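Local coordinates for prohead core protein protease (Enterobacteria phage T4, PDB 5JBL), which is a serine protease of the prohead inner core, activated by its own cleavage, that processes prohead proteins during capsid maturation, at residues L102-R107 / G185-W190. The protein carries 3 engineered substitutions. Numbering follows the deposited sequence.
Sequences LNAPPR and GVDAVW. Engineered in segment 102-107: Ala104 (natural residue His).
The carboxylate of Asp187 lies against an active-site position: its OD2 is 3.5 Å from both CA and CB of Ala104. Ala104 is an engineered residue that replaces the natural histidine, so the native side chain is absent. The carboxylate is held from outside the pair: OD1 accepts a hydrogen bond from the backbone N of Glu101, and OD2 forms a salt bridge with Arg161. CG of Asp187 is anti to its carbonyl carbon and beside its backbone N (chi1 -67°), which carries on the direction of CB toward the loop.

The two backbones are joined by a single bridge at Leu102 and Ala188. Asn103 N donates to Ala188 O at 2.7 Å, with a nearly straight angle of 165° at the hydrogen. The same oxygen receives a CA-H contact from Leu102 CA at 3.5 Å. Leu102 CD1 also meets Ala188 CB at 4.0 Å. Past the bridge, Val189 CG1 packs against Ala104 N at 3.7 Å and touches Ala104 CB. A water continues the link. It donates to Asn103 OD1 at 2.6 Å and accepts from Trp190 N at 2.9 Å. Asn103 ND2 turns to another subunit and bonds OD1 of its Asp111.

Strand 181-189 also pairs antiparallel with strand 157-168, whose Ala159, the other active-site residue changed here, packs on Ala104 and Val189. The contact thus joins the loop after strand 99-101 to the end of strand 181-189, at the serine protease active site of this Peptidase_S77 family member.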
ATOM      1  N   LEU C 102      -8.956  10.993   4.993  1.00 18.72           N
ATOM      2  CA  LEU C 102      -8.931  10.376   6.311  1.00 14.09           C
ATOM      3  C   LEU C 102      -7.631  10.827   6.967  1.00 14.33           C
ATOM      4  O   LEU C 102      -6.555  10.566   6.423  1.00 14.22           O
ATOM      5  CB  LEU C 102      -9.007   8.852   6.201  1.00 16.90           C
ATOM      6  CG  LEU C 102      -8.908   8.002   7.479  1.00 15.03           C
ATOM      7  CD1 LEU C 102      -9.977   8.426   8.468  1.00 17.17           C
ATOM      8  CD2 LEU C 102      -9.085   6.531   7.124  1.00 17.68           C
ATOM      9  N   ASN C 103      -7.748  11.543   8.100  1.00 12.86           N
ATOM     10  CA  ASN C 103      -6.708  12.376   8.722  1.00 18.93           C
ATOM     11  C   ASN C 103      -6.609  13.713   8.007  1.00 22.24           C
ATOM     12  O   ASN C 103      -6.659  13.760   6.772  1.00 22.41           O
ATOM     13  CB  ASN C 103      -5.327  11.703   8.712  1.00 20.03           C
ATOM     14  CG  ASN C 103      -5.284  10.466   9.568  1.00 25.35           C
ATOM     15  OD1 ASN C 103      -5.921  10.411  10.618  1.00 21.52           O
ATOM     16  ND2 ASN C 103      -4.539   9.456   9.120  1.00 21.94           N
ATOM     17  N   ALA C 104      -6.448  14.803   8.764  1.00 19.39           N
ATOM     18  CA  ALA C 104      -6.308  16.118   8.158  1.00 25.20           C
ATOM     19  C   ALA C 104      -4.821  16.404   7.979  1.00 20.32           C
ATOM     20  O   ALA C 104      -4.121  16.642   8.971  1.00 21.55           O
ATOM     21  CB  ALA C 104      -6.969  17.188   9.016  1.00 23.45           C
ATOM     22  N   PRO C 105      -4.305  16.403   6.758  1.00 21.87           N
ATOM     23  CA  PRO C 105      -2.873  16.608   6.545  1.00 20.68           C
ATOM     24  C   PRO C 105      -2.530  18.088   6.561  1.00 24.20           C
ATOM     25  O   PRO C 105      -3.416  18.948   6.408  1.00 22.46           O
ATOM     26  CB  PRO C 105      -2.651  15.997   5.156  1.00 24.67           C
ATOM     27  CG  PRO C 105      -3.940  16.284   4.439  1.00 29.02           C
ATOM     28  CD  PRO C 105      -5.030  16.155   5.496  1.00 21.19           C
ATOM     29  N   PRO C 106      -1.251  18.437   6.748  1.00 22.41           N
ATOM     30  CA  PRO C 106      -0.875  19.859   6.800  1.00 25.83           C
ATOM     31  C   PRO C 106      -0.750  20.494   5.418  1.00 25.57           C
ATOM     32  O   PRO C 106       0.303  20.980   5.014  1.00 27.69           O
ATOM     33  CB  PRO C 106       0.460  19.810   7.552  1.00 23.50           C
ATOM     34  CG  PRO C 106       1.071  18.521   7.088  1.00 22.29           C
ATOM     35  CD  PRO C 106      -0.083  17.553   6.935  1.00 25.31           C
ATOM     36  N   ARG C 107      -1.826  20.438   4.646  1.00 19.00           N
ATOM     37  CA  ARG C 107      -1.834  21.092   3.347  1.00 23.94           C
ATOM     38  C   ARG C 107      -3.252  21.568   3.096  1.00 19.10           C
ATOM     39  O   ARG C 107      -4.201  21.090   3.722  1.00 21.43           O
ATOM     40  CB  ARG C 107      -1.292  20.192   2.231  1.00 28.21           C
ATOM     41  CG  ARG C 107      -1.731  18.772   2.292  1.00 33.32           C
ATOM     42  CD  ARG C 107      -1.049  17.899   1.219  1.00 27.31           C
ATOM     43  NE  ARG C 107      -1.303  16.496   1.537  1.00 26.71           N
ATOM     44  CZ  ARG C 107      -2.483  15.904   1.385  1.00 27.19           C
ATOM     45  NH1 ARG C 107      -3.514  16.602   0.908  1.00 18.92           N
ATOM     46  NH2 ARG C 107      -2.639  14.625   1.734  1.00 23.53           N
ATOM     47  N   GLY C 185     -13.956  21.017   3.202  1.00 16.31           N
ATOM     48  CA  GLY C 185     -15.024  21.121   4.183  1.00 17.82           C
ATOM     49  C   GLY C 185     -14.948  20.064   5.275  1.00 26.47           C
ATOM     50  O   GLY C 185     -15.238  20.353   6.442  1.00 19.45           O
ATOM     51  N   VAL C 186     -14.577  18.829   4.915  1.00 17.71           N
ATOM     52  CA  VAL C 186     -14.547  17.710   5.860  1.00 15.77           C
ATOM     53  C   VAL C 186     -13.403  16.755   5.530  1.00 19.54           C
ATOM     54  O   VAL C 186     -13.323  16.234   4.417  1.00 19.45           O
ATOM     55  CB  VAL C 186     -15.865  16.905   5.870  1.00 16.60           C
ATOM     56  CG1 VAL C 186     -15.655  15.592   6.674  1.00 18.39           C
ATOM     57  CG2 VAL C 186     -16.974  17.723   6.476  1.00 24.04           C
ATOM     58  N   ASP C 187     -12.548  16.500   6.525  1.00 19.61           N
ATOM     59  CA  ASP C 187     -11.729  15.302   6.627  1.00 18.71           C
ATOM     60  C   ASP C 187     -12.252  14.468   7.793  1.00 18.20           C
ATOM     61  O   ASP C 187     -12.636  15.020   8.833  1.00 16.78           O
ATOM     62  CB  ASP C 187     -10.250  15.624   6.908  1.00 18.05           C
ATOM     63  CG  ASP C 187      -9.560  16.332   5.768  1.00 30.91           C
ATOM     64  OD1 ASP C 187      -9.721  15.922   4.592  1.00 35.20           O
ATOM     65  OD2 ASP C 187      -8.806  17.285   6.063  1.00 40.89           O
ATOM     66  N   ALA C 188     -12.228  13.141   7.662  1.00 15.76           N
ATOM     67  CA  ALA C 188     -12.552  12.302   8.811  1.00 15.25           C
ATOM     68  C   ALA C 188     -11.315  12.132   9.682  1.00 13.59           C
ATOM     69  O   ALA C 188     -10.223  11.827   9.185  1.00 19.40           O
ATOM     70  CB  ALA C 188     -13.096  10.944   8.357  1.00 16.53           C
ATOM     71  N   VAL C 189     -11.476  12.351  10.991  1.00 14.56           N
ATOM     72  CA  VAL C 189     -10.350  12.381  11.915  1.00 16.60           C
ATOM     73  C   VAL C 189     -10.712  11.658  13.199  1.00 13.91           C
ATOM     74  O   VAL C 189     -11.881  11.524  13.559  1.00 16.36           O
ATOM     75  CB  VAL C 189      -9.882  13.825  12.224  1.00 15.71           C
ATOM     76  CG1 VAL C 189      -9.392  14.482  10.966  1.00 13.77           C
ATOM     77  CG2 VAL C 189     -11.028  14.663  12.848  1.00 13.88           C
ATOM     78  N   TRP C 190      -9.681  11.194  13.897  1.00 12.40           N
ATOM     79  CA  TRP C 190      -9.869  10.584  15.203  1.00 14.64           C
ATOM     80  C   TRP C 190      -9.985  11.692  16.242  1.00 25.41           C
ATOM     81  O   TRP C 190      -9.096  12.544  16.348  1.00 22.55           O
ATOM     82  CB  TRP C 190      -8.713   9.642  15.527  1.00 14.56           C
ATOM     83  CG  TRP C 190      -8.885   8.991  16.850  1.00 22.36           C
ATOM     84  CD1 TRP C 190      -9.690   7.930  17.148  1.00 19.99           C
ATOM     85  CD2 TRP C 190      -8.266   9.379  18.074  1.00 28.82           C
ATOM     86  NE1 TRP C 190      -9.593   7.617  18.470  1.00 25.11           N
ATOM     87  CE2 TRP C 190      -8.732   8.498  19.070  1.00 34.58           C
ATOM     88  CE3 TRP C 190      -7.362  10.384  18.426  1.00 37.49           C
ATOM     89  CZ2 TRP C 190      -8.324   8.593  20.394  1.00 39.85           C
ATOM     90  CZ3 TRP C 190      -6.956  10.475  19.739  1.00 47.21           C
ATOM     91  CH2 TRP C 190      -7.435   9.582  20.708  1.00 48.06           C
TER
HETATM   92  O   HOH W   1      -7.055  11.660  12.641  1.00 15.09           O